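Local coordinates for Tat-secreted protein Rv2525c (Mycobacterium tuberculosis, PDB 4PMQ) that may act as a peptidoglycan hydrolase with glycosidase activity and, in vitro, hydrolyses p-nitrophenyl esters with a preference for the butyrate, at residues 113-116 with 117-120; 121-124 with 125-129; 143-146 with 147-151; 79-82 with 83-87. All blocks are in the same frame, centred on the assembly; numbering follows the deposited sequence. Where two conformers were deposited one is given.

Contact 1: 113-116 with 117-120; sequences PSYE and QYKN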
loop_
_atom_site.group_PDB
_atom_site.type_symbol
_atom_site.label_atom_id
_atom_site.label_comp_id
_atom_site.label_asym_id
_atom_site.label_seq_id
_atom_site.Cartn_x
_atom_site.Cartn_y
_atom_site.Cartn_z
ATOM N N PRO A 113 8.114 5.095 13.285
ATOM C CA PRO A 113 8.075 4.558 14.652
ATOM C C PRO A 113 9.430 4.309 15.286
ATOM O O PRO A 113 10.415 4.027 14.589
ATOM C CB PRO A 113 7.353 3.208 14.462
ATOM C CG PRO A 113 7.777 2.776 13.088
ATOM C CD PRO A 113 7.778 4.048 12.289
ATOM N N SER A 114 9.432 4.298 16.632
ATOM C CA SER A 114 10.574 3.872 17.426
ATOM C C SER A 114 10.645 2.347 17.422
ATOM O O SER A 114 9.620 1.675 17.162
ATOM C CB SER A 114 10.413 4.340 18.862
ATOM O OG SER A 114 9.269 3.678 19.404
ATOM N N TYR A 115 11.808 1.789 17.857
ATOM C CA TYR A 115 11.942 0.339 17.980
ATOM C C TYR A 115 10.908 -0.196 19.016
ATOM O O TYR A 115 10.331 -1.272 18.821
ATOM C CB TYR A 115 13.380 -0.025 18.380
ATOM C CG TYR A 115 13.584 -1.515 18.459
ATOM C CD1 TYR A 115 13.678 -2.285 17.304
ATOM C CD2 TYR A 115 13.739 -2.152 19.687
ATOM C CE1 TYR A 115 13.823 -3.671 17.372
ATOM C CE2 TYR A 115 13.942 -3.529 19.768
ATOM C CZ TYR A 115 13.978 -4.287 18.607
ATOM O OH TYR A 115 14.168 -5.647 18.678
ATOM N N GLU A 116 10.637 0.589 20.077
ATOM C CA GLU A 116 9.642 0.189 21.072
ATOM C C GLU A 116 8.251 0.034 20.427
ATOM O O GLU A 116 7.545 -0.936 20.729
ATOM C CB GLU A 116 9.615 1.240 22.206
ATOM C CG GLU A 116 8.586 1.002 23.287
ATOM C CD GLU A 116 7.211 1.551 22.950
ATOM O OE1 GLU A 116 7.144 2.649 22.351
ATOM O OE2 GLU A 116 6.197 0.904 23.303
ATOM N N GLN A 117 7.857 0.980 19.545
ATOM C CA GLN A 117 6.539 0.913 18.881
ATOM C C GLN A 117 6.499 -0.267 17.934
ATOM O O GLN A 117 5.512 -0.984 17.884
ATOM C CB GLN A 117 6.241 2.225 18.147
ATOM C CG GLN A 117 5.925 3.336 19.154
ATOM C CD GLN A 117 5.859 4.683 18.473
ATOM O OE1 GLN A 117 6.611 4.977 17.529
ATOM N NE2 GLN A 117 4.947 5.516 18.939
ATOM N N TYR A 118 7.590 -0.496 17.228
ATOM C CA TYR A 118 7.683 -1.616 16.282
ATOM C C TYR A 118 7.508 -2.953 17.021
ATOM O O TYR A 118 6.618 -3.748 16.677
ATOM C CB TYR A 118 9.038 -1.557 15.562
ATOM C CG TYR A 118 9.295 -2.836 14.778
ATOM C CD1 TYR A 118 8.642 -3.083 13.566
ATOM C CD2 TYR A 118 10.166 -3.813 15.262
ATOM C CE1 TYR A 118 8.824 -4.289 12.876
ATOM C CE2 TYR A 118 10.347 -5.017 14.586
ATOM C CZ TYR A 118 9.656 -5.261 13.404
ATOM O OH TYR A 118 9.867 -6.438 12.725
ATOM N N LYS A 119 8.346 -3.200 18.039
ATOM C CA LYS A 119 8.300 -4.474 18.766
ATOM C C LYS A 119 6.988 -4.681 19.525
ATOM O O LYS A 119 6.466 -5.808 19.570
ATOM C CB LYS A 119 9.484 -4.580 19.733
ATOM C CG LYS A 119 9.649 -5.948 20.386
ATOM C CD LYS A 119 10.230 -7.012 19.415
ATOM C CE LYS A 119 9.877 -8.435 19.806
ATOM N NZ LYS A 119 10.252 -8.755 21.212
ATOM N N ASN A 120 6.481 -3.628 20.154
ATOM C CA ASN A 120 5.292 -3.794 20.989
ATOM C C ASN A 120 3.968 -3.750 20.237
ATOM O O ASN A 120 2.987 -4.341 20.722
ATOM C CB ASN A 120 5.279 -2.740 22.084
ATOM C CG ASN A 120 6.399 -2.888 23.102
ATOM O OD1 ASN A 120 6.900 -3.995 23.339
ATOM N ND2 ASN A 120 6.706 -1.787 23.832
#
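From Ser114 onward the chain winds into helix 115-133, with Tyr118 N, Lys119 N and Asn120 N donating to the carbonyl oxygens of Ser114, Tyr115 and Glu116 in turn. Ser114, the N-cap, forms a capping box with Gln117, a reciprocal pair in which each side chain serves the other's backbone. Ser114 OG sits between its own N and carbonyl carbon (chi1 64°), which turns it toward the first helical turn, where it accepts from Gln117 N at 3.0 Å. In return Gln117 reaches back on an extended chain, and its OE1 accepts from Ser114 N at 3.0 Å, with the donor tilted 21° from the carbonyl plane. The same oxygen lies 3.3 Å from Pro113 CA.

Within the same first turn Glu116 bends at chi2 and offers OE2, on its anti side, to Asn120 ND2 a turn later, at 2.8 Å. The carboxylate and amide planes stand 60° apart. The two tyrosines keep a looser, oblique contact, Tyr115 CE1 to Tyr118 CD2 at 4.2 Å. Both rings also meet Trp149 of helix 144-153, while Tyr118 OH bonds to Asp153. The chemistry implies a helix start in which the N-H groups of Ser114 and Gln117 each find an acceptor in the other's side chain, and the carboxylate of Glu116, so near that N-terminal end, probably gains some electrostatic stabilisation from it.

Contact 2: 121-124 with 125-129; sequences QIVP and YLRSW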
loop_
_atom_site.group_PDB
_atom_site.type_symbol
_atom_site.label_atom_id
_atom_site.label_comp_id
_atom_site.label_asym_id
_atom_site.label_seq_id
_atom_site.Cartn_x
_atom_site.Cartn_y
_atom_site.Cartn_z
ATOM N N GLN A 121 3.905 -3.008 19.125
ATOM C CA GLN A 121 2.626 -2.832 18.415
ATOM C C GLN A 121 2.671 -3.307 16.951
ATOM O O GLN A 121 1.776 -4.038 16.499
ATOM C CB GLN A 121 2.221 -1.348 18.467
ATOM C CG GLN A 121 1.914 -0.878 19.925
ATOM C CD GLN A 121 1.779 0.626 20.082
ATOM O OE1 GLN A 121 2.778 1.348 20.200
ATOM N NE2 GLN A 121 0.536 1.131 20.172
ATOM N N ILE A 122 3.681 -2.878 16.190
ATOM C CA ILE A 122 3.724 -3.211 14.747
ATOM C C ILE A 122 3.960 -4.718 14.508
ATOM O O ILE A 122 3.324 -5.266 13.618
ATOM C CB ILE A 122 4.771 -2.345 14.003
ATOM C CG1 ILE A 122 4.346 -0.870 14.112
ATOM C CG2 ILE A 122 4.868 -2.796 12.519
ATOM C CD1 ILE A 122 5.448 0.132 13.646
ATOM N N VAL A 123 4.830 -5.367 15.299
ATOM C CA VAL A 123 5.082 -6.804 15.132
ATOM C C VAL A 123 3.724 -7.572 15.328
ATOM O O VAL A 123 3.304 -8.247 14.379
ATOM C CB VAL A 123 6.216 -7.309 16.063
ATOM C CG1 VAL A 123 6.230 -8.833 16.159
ATOM C CG2 VAL A 123 7.571 -6.794 15.568
ATOM N N PRO A 124 2.970 -7.428 16.442
ATOM C CA PRO A 124 1.710 -8.195 16.518
ATOM C C PRO A 124 0.739 -7.776 15.405
ATOM O O PRO A 124 -0.033 -8.616 14.924
ATOM C CB PRO A 124 1.162 -7.897 17.908
ATOM C CG PRO A 124 1.983 -6.793 18.465
ATOM C CD PRO A 124 3.279 -6.741 17.716
ATOM N N TYR A 125 0.743 -6.455 15.020
ATOM C CA TYR A 125 -0.150 -5.965 13.951
ATOM C C TYR A 125 0.124 -6.723 12.627
ATOM O O TYR A 125 -0.789 -7.329 12.038
ATOM C CB TYR A 125 0.040 -4.446 13.740
ATOM C CG TYR A 125 -0.818 -3.890 12.625
ATOM C CD1 TYR A 125 -2.200 -3.779 12.772
ATOM C CD2 TYR A 125 -0.252 -3.463 11.423
ATOM C CE1 TYR A 125 -3.000 -3.283 11.750
ATOM C CE2 TYR A 125 -1.049 -2.970 10.384
ATOM C CZ TYR A 125 -2.427 -2.903 10.546
ATOM O OH TYR A 125 -3.241 -2.444 9.537
ATOM N N LEU A 126 1.400 -6.742 12.216
ATOM C CA LEU A 126 1.816 -7.400 10.969
ATOM C C LEU A 126 1.689 -8.942 11.054
ATOM O O LEU A 126 1.352 -9.582 10.046
ATOM C CB LEU A 126 3.236 -6.975 10.565
ATOM C CG LEU A 126 3.400 -5.510 10.111
ATOM C CD1 LEU A 126 4.848 -5.210 9.749
ATOM C CD2 LEU A 126 2.470 -5.150 8.926
ATOM N N ARG A 127 1.920 -9.534 12.255
ATOM C CA ARG A 127 1.738 -10.984 12.419
ATOM C C ARG A 127 0.227 -11.315 12.218
ATOM O O ARG A 127 -0.085 -12.357 11.627
ATOM C CB ARG A 127 2.256 -11.480 13.764
ATOM C CG ARG A 127 3.780 -11.489 13.854
ATOM C CD ARG A 127 4.241 -12.041 15.189
ATOM N NE ARG A 127 5.694 -12.234 15.238
ATOM C CZ ARG A 127 6.404 -12.322 16.353
ATOM N NH1 ARG A 127 5.811 -12.208 17.536
ATOM N NH2 ARG A 127 7.721 -12.478 16.297
ATOM N N SER A 128 -0.702 -10.422 12.683
ATOM C CA SER A 128 -2.145 -10.643 12.440
ATOM C C SER A 128 -2.454 -10.620 10.958
ATOM O O SER A 128 -3.232 -11.460 10.485
ATOM C CB SER A 128 -2.990 -9.603 13.158
ATOM O OG SER A 128 -3.075 -9.946 14.524
ATOM N N TRP A 129 -1.835 -9.674 10.192
ATOM C CA TRP A 129 -2.015 -9.675 8.748
ATOM C C TRP A 129 -1.569 -11.030 8.181
ATOM O O TRP A 129 -2.299 -11.615 7.378
ATOM C CB TRP A 129 -1.244 -8.523 8.097
ATOM C CG TRP A 129 -2.056 -7.268 8.027
ATOM C CD1 TRP A 129 -2.194 -6.315 8.993
ATOM C CD2 TRP A 129 -2.876 -6.849 6.924
ATOM N NE1 TRP A 129 -3.022 -5.302 8.547
ATOM C CE2 TRP A 129 -3.484 -5.621 7.296
ATOM C CE3 TRP A 129 -3.172 -7.398 5.667
ATOM C CZ2 TRP A 129 -4.314 -4.903 6.423
ATOM C CZ3 TRP A 129 -4.003 -6.689 4.802
ATOM C CH2 TRP A 129 -4.550 -5.451 5.176
#
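Ile122 and Leu126 lie side by side on the inward face of helix 115-133, the helix of a beta-alpha-beta unit between strands 105-108 and 138-142 in this TIM-barrel-like domain. Here the packing is tight: Ile122 CG2 meets Leu126 CD1 at 3.7 Å, and Leu126 continues onto Ala107 and Val140 of the two flanking strands. Beneath these side chains Leu126 N bonds to Ile122 O at 2.8 Å. Regular turns of this kind run on past Pro124, whose nitrogen has no hydrogen to give to the preceding turn, and the helix is kinked there.

The solvent side is that of Arg127, an exposed residue whose extended chain leans on the buried Val123. Val123 CG1, placed anti to the backbone N (chi1 165°), lies over the centre of one guanidinium face, 3.5 Å from Arg127 CZ; a methyl group backs the flat charged group over one face rather than at its rim.

Tyr125 and Trp129, also buried, face helix 79-96, and Trp129 reaches both strands as well. Trp129 CD1 lies above one face of the phenol, offset toward its rim, and Trp129 NE1 donates to Tyr125 OH at 3.0 Å.

Contact 3: 143-146 with 147-151; sequences NSKT and IDWAV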
loop_
_atom_site.group_PDB
_atom_site.type_symbol
_atom_site.label_atom_id
_atom_site.label_comp_id
_atom_site.label_asym_id
_atom_site.label_seq_id
_atom_site.Cartn_x
_atom_site.Cartn_y
_atom_site.Cartn_z
ATOM N N ASN A 143 8.897 3.110 6.344
ATOM C CA ASN A 143 10.197 3.703 5.993
ATOM C C ASN A 143 11.263 2.561 5.951
ATOM O O ASN A 143 10.962 1.387 6.284
ATOM C CB ASN A 143 10.583 4.811 6.963
ATOM C CG ASN A 143 10.748 4.343 8.391
ATOM O OD1 ASN A 143 11.206 3.216 8.666
ATOM N ND2 ASN A 143 10.506 5.231 9.346
ATOM N N SER A 144 12.471 2.880 5.475
ATOM C CA SER A 144 13.499 1.856 5.285
ATOM C C SER A 144 13.982 1.235 6.594
ATOM O O SER A 144 14.364 0.059 6.577
ATOM C CB SER A 144 14.671 2.413 4.486
ATOM O OG SER A 144 15.309 3.450 5.191
ATOM N N LYS A 145 13.943 2.000 7.709
ATOM C CA LYS A 145 14.317 1.487 9.033
ATOM C C LYS A 145 13.344 0.380 9.467
ATOM O O LYS A 145 13.766 -0.669 9.986
ATOM C CB LYS A 145 14.316 2.628 10.060
ATOM C CG LYS A 145 14.806 2.184 11.439
ATOM C CD LYS A 145 15.036 3.365 12.375
ATOM C CE LYS A 145 15.974 3.052 13.523
ATOM N NZ LYS A 145 17.268 2.445 13.091
ATOM N N THR A 146 12.052 0.631 9.275
ATOM C CA THR A 146 10.986 -0.302 9.658
ATOM C C THR A 146 11.021 -1.535 8.738
ATOM O O THR A 146 10.831 -2.672 9.204
ATOM C CB THR A 146 9.624 0.434 9.659
ATOM O OG1 THR A 146 9.693 1.535 10.582
ATOM C CG2 THR A 146 8.471 -0.495 10.111
ATOM N N ILE A 147 11.275 -1.309 7.439
ATOM C CA ILE A 147 11.431 -2.408 6.496
ATOM C C ILE A 147 12.581 -3.294 6.979
ATOM O O ILE A 147 12.427 -4.516 7.042
ATOM C CB ILE A 147 11.659 -1.897 5.055
ATOM C CG1 ILE A 147 10.330 -1.350 4.468
ATOM C CG2 ILE A 147 12.229 -3.009 4.160
ATOM C CD1 ILE A 147 10.573 -0.541 3.185
ATOM N N ASP A 148 13.708 -2.675 7.402
ATOM C CA ASP A 148 14.832 -3.515 7.828
ATOM C C ASP A 148 14.481 -4.351 9.063
ATOM O O ASP A 148 14.829 -5.540 9.143
ATOM C CB ASP A 148 16.100 -2.699 8.095
ATOM C CG ASP A 148 17.276 -3.611 7.853
ATOM O OD1 ASP A 148 17.636 -3.803 6.671
ATOM O OD2 ASP A 148 17.786 -4.205 8.838
ATOM N N TRP A 149 13.773 -3.739 10.016
ATOM C CA TRP A 149 13.394 -4.498 11.210
ATOM C C TRP A 149 12.511 -5.684 10.837
ATOM O O TRP A 149 12.738 -6.801 11.336
ATOM C CB TRP A 149 12.643 -3.617 12.205
ATOM C CG TRP A 149 13.444 -2.550 12.885
ATOM C CD1 TRP A 149 14.719 -2.651 13.358
ATOM C CD2 TRP A 149 12.933 -1.292 13.377
ATOM N NE1 TRP A 149 15.060 -1.499 14.050
ATOM C CE2 TRP A 149 13.976 -0.662 14.087
ATOM C CE3 TRP A 149 11.687 -0.648 13.291
ATOM C CZ2 TRP A 149 13.824 0.603 14.676
ATOM C CZ3 TRP A 149 11.538 0.602 13.881
ATOM C CH2 TRP A 149 12.621 1.242 14.498
ATOM N N ALA A 150 11.526 -5.447 9.932
ATOM C CA ALA A 150 10.575 -6.483 9.466
ATOM C C ALA A 150 11.321 -7.596 8.696
ATOM O O ALA A 150 11.096 -8.781 8.954
ATOM C CB ALA A 150 9.508 -5.850 8.606
ATOM N N VAL A 151 12.223 -7.212 7.785
ATOM C CA VAL A 151 13.013 -8.196 7.034
ATOM C C VAL A 151 13.825 -9.061 8.008
ATOM O O VAL A 151 13.836 -10.296 7.898
ATOM C CB VAL A 151 13.935 -7.525 5.994
ATOM C CG1 VAL A 151 14.942 -8.529 5.413
ATOM C CG2 VAL A 151 13.114 -6.883 4.892
#
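Ile147 N bonds to Asn143 O at 2.9 Å at the start of helix 144-153, which joins strands 138-142 and 158-161 in a beta-alpha-beta unit of the TIM-barrel-like domain. The backbone interactions that follow are regular: Asp148 N, Trp149 N and Ala150 N each donate to the carbonyl four residues earlier.

Apolar and CH-pi contacts come next. In one of the two conformers deposited for Lys145, its CG sits over the six-membered ring of Trp149, 3.9 Å from the centroid and 19° off the normal. In this conformer CG stands anti to the lysine nitrogen (chi1 -175°), which carries the stem over the ring; with a second conformer deposited, the stack is probably not held all the time. Lys145 O lies above one face of the same indole, off-centre. Ile147, by contrast, turns to the barrel and packs on Phe159 and Gln161 of strand 158-161.

Side-chain polar bonds close the N-terminal end. Asn143 is the N-cap, and its ND2 donates to Trp164 O. Its OD1 is gripped twice by one residue: Thr146 N approaches nearly head-on at 2.8 Å, whereas Thr146 OG1 donates to Asn143 OD1 at 3.0 Å from above the carbonyl plane.

Contact 4: 79-82 with 83-87; sequences GASA and GVQHA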
loop_
_atom_site.group_PDB
_atom_site.type_symbol
_atom_site.label_atom_id
_atom_site.label_comp_id
_atom_site.label_asym_id
_atom_site.label_seq_id
_atom_site.Cartn_x
_atom_site.Cartn_y
_atom_site.Cartn_z
ATOM N N GLY A 79 -2.221 -3.205 17.689
ATOM C CA GLY A 79 -1.481 -4.458 17.629
ATOM C C GLY A 79 -2.247 -5.620 17.012
ATOM O O GLY A 79 -2.870 -5.467 15.959
ATOM N N ALA A 80 -2.202 -6.798 17.680
ATOM C CA ALA A 80 -2.776 -8.042 17.137
ATOM C C ALA A 80 -4.277 -7.941 16.884
ATOM O O ALA A 80 -4.743 -8.328 15.796
ATOM C CB ALA A 80 -2.468 -9.206 18.052
ATOM N N SER A 81 -5.036 -7.439 17.860
ATOM C CA SER A 81 -6.491 -7.325 17.728
ATOM C C SER A 81 -6.839 -6.415 16.534
ATOM O O SER A 81 -7.670 -6.788 15.688
ATOM C CB SER A 81 -7.099 -6.805 19.024
ATOM O OG SER A 81 -8.501 -6.654 18.872
ATOM N N ALA A 82 -6.149 -5.255 16.420
ATOM C CA ALA A 82 -6.389 -4.357 15.284
ATOM C C ALA A 82 -6.008 -5.030 13.953
ATOM O O ALA A 82 -6.697 -4.870 12.946
ATOM C CB ALA A 82 -5.603 -3.057 15.457
ATOM N N GLY A 83 -4.909 -5.761 13.954
ATOM C CA GLY A 83 -4.439 -6.434 12.753
ATOM C C GLY A 83 -5.482 -7.350 12.138
ATOM O O GLY A 83 -5.680 -7.311 10.915
ATOM N N VAL A 84 -6.167 -8.182 12.964
ATOM C CA VAL A 84 -7.114 -9.137 12.362
ATOM C C VAL A 84 -8.321 -8.415 11.783
ATOM O O VAL A 84 -8.756 -8.776 10.691
ATOM C CB VAL A 84 -7.528 -10.322 13.274
ATOM C CG1 VAL A 84 -6.322 -11.188 13.616
ATOM C CG2 VAL A 84 -8.247 -9.860 14.538
ATOM N N GLN A 85 -8.815 -7.372 12.474
ATOM C CA GLN A 85 -9.957 -6.602 11.972
ATOM C C GLN A 85 -9.610 -5.907 10.632
ATOM O O GLN A 85 -10.370 -6.004 9.670
ATOM C CB GLN A 85 -10.349 -5.550 13.018
ATOM C CG GLN A 85 -10.925 -6.164 14.302
ATOM C CD GLN A 85 -10.898 -5.214 15.484
ATOM O OE1 GLN A 85 -10.496 -4.045 15.389
ATOM N NE2 GLN A 85 -11.275 -5.716 16.649
ATOM N N HIS A 86 -8.448 -5.242 10.570
ATOM C CA HIS A 86 -8.084 -4.542 9.341
ATOM C C HIS A 86 -7.744 -5.536 8.210
ATOM O O HIS A 86 -8.160 -5.331 7.066
ATOM C CB HIS A 86 -6.906 -3.597 9.629
ATOM C CG HIS A 86 -7.321 -2.423 10.464
ATOM N ND1 HIS A 86 -8.168 -1.428 9.956
ATOM C CD2 HIS A 86 -6.989 -2.099 11.736
ATOM C CE1 HIS A 86 -8.358 -0.572 10.946
ATOM N NE2 HIS A 86 -7.655 -0.922 12.030
ATOM N N ALA A 87 -7.021 -6.619 8.533
ATOM C CA ALA A 87 -6.644 -7.591 7.491
ATOM C C ALA A 87 -7.865 -8.274 6.874
ATOM O O ALA A 87 -7.931 -8.473 5.663
ATOM C CB ALA A 87 -5.697 -8.643 8.079
#
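Ala80 O is gripped from two sources: Val84 N, at 3.2 Å within helix 79-96, and the hydroxyl of Ser128 on helix 115-133. A single carbonyl thereby serves its own helix and ties it to the neighbouring one. Gly83 N bonds to Gly79 O at 2.9 Å, and His86 N to Ala82 O at 3.0 Å. Gln85 N to Ser81 O, at 3.5 Å, is weak, although its N-H points almost straight at the oxygen.

Carbon atoms crowd round Ser81 O as well. Val84 turns one methyl into the position between its backbone N and carbonyl carbon, and this CG2 comes within 3.3 Å of Ser81 O. Gln85 lies across the same oxygen with its CG at 3.6 Å, extending its amide alongside Ser81, an exposed part of the helix.

Helix 79-96 links strands 61-66 and 105-108 as a beta-alpha-beta crossover of the TIM-barrel-like domain, and it packs against helix 115-133. Gly83, without a side chain, lies on the face turned to that helix, where Val84 touches Ser128 and Ala87 touches Trp129. Tyr125 of helix 115-133 is met by His86.

The imidazole of His86 swings back over its own turn, with CG beside the backbone N (chi1 -71°), bringing CD2 to 3.0 Å from Ala82 O along an oblique line to the ring. Its polar end points elsewhere: ND1 is hydrogen-bonded to Tyr66 OH, and the two rings meet with their planes about 65° apart.

Contacts 1 and 2 are successive turns of helix 115-133, their centres about 11 Å apart, and the junction is a wider turn: Tyr118 O to Val123 N is 2.8 Å and Gln117 O to Ile122 N is 3.1 Å, both probable hydrogen bonds. Contact 3 joins contact 1 at the helix starts, where Pro113 CG approaches Thr146 OG1 at 3.4 Å. Contact 4 belongs to the neighbouring helix on the other flank, with its centre about 7 Å from that of contact 2; Tyr125 CD1 packs on Gly83 CA at 3.5 Å between them. Contacts 3 and 4, some 20 Å apart between centres, do not touch. Helix 115-133, which carries contacts 1 and 2, lies between the helices of contacts 3 and 4 and touches both.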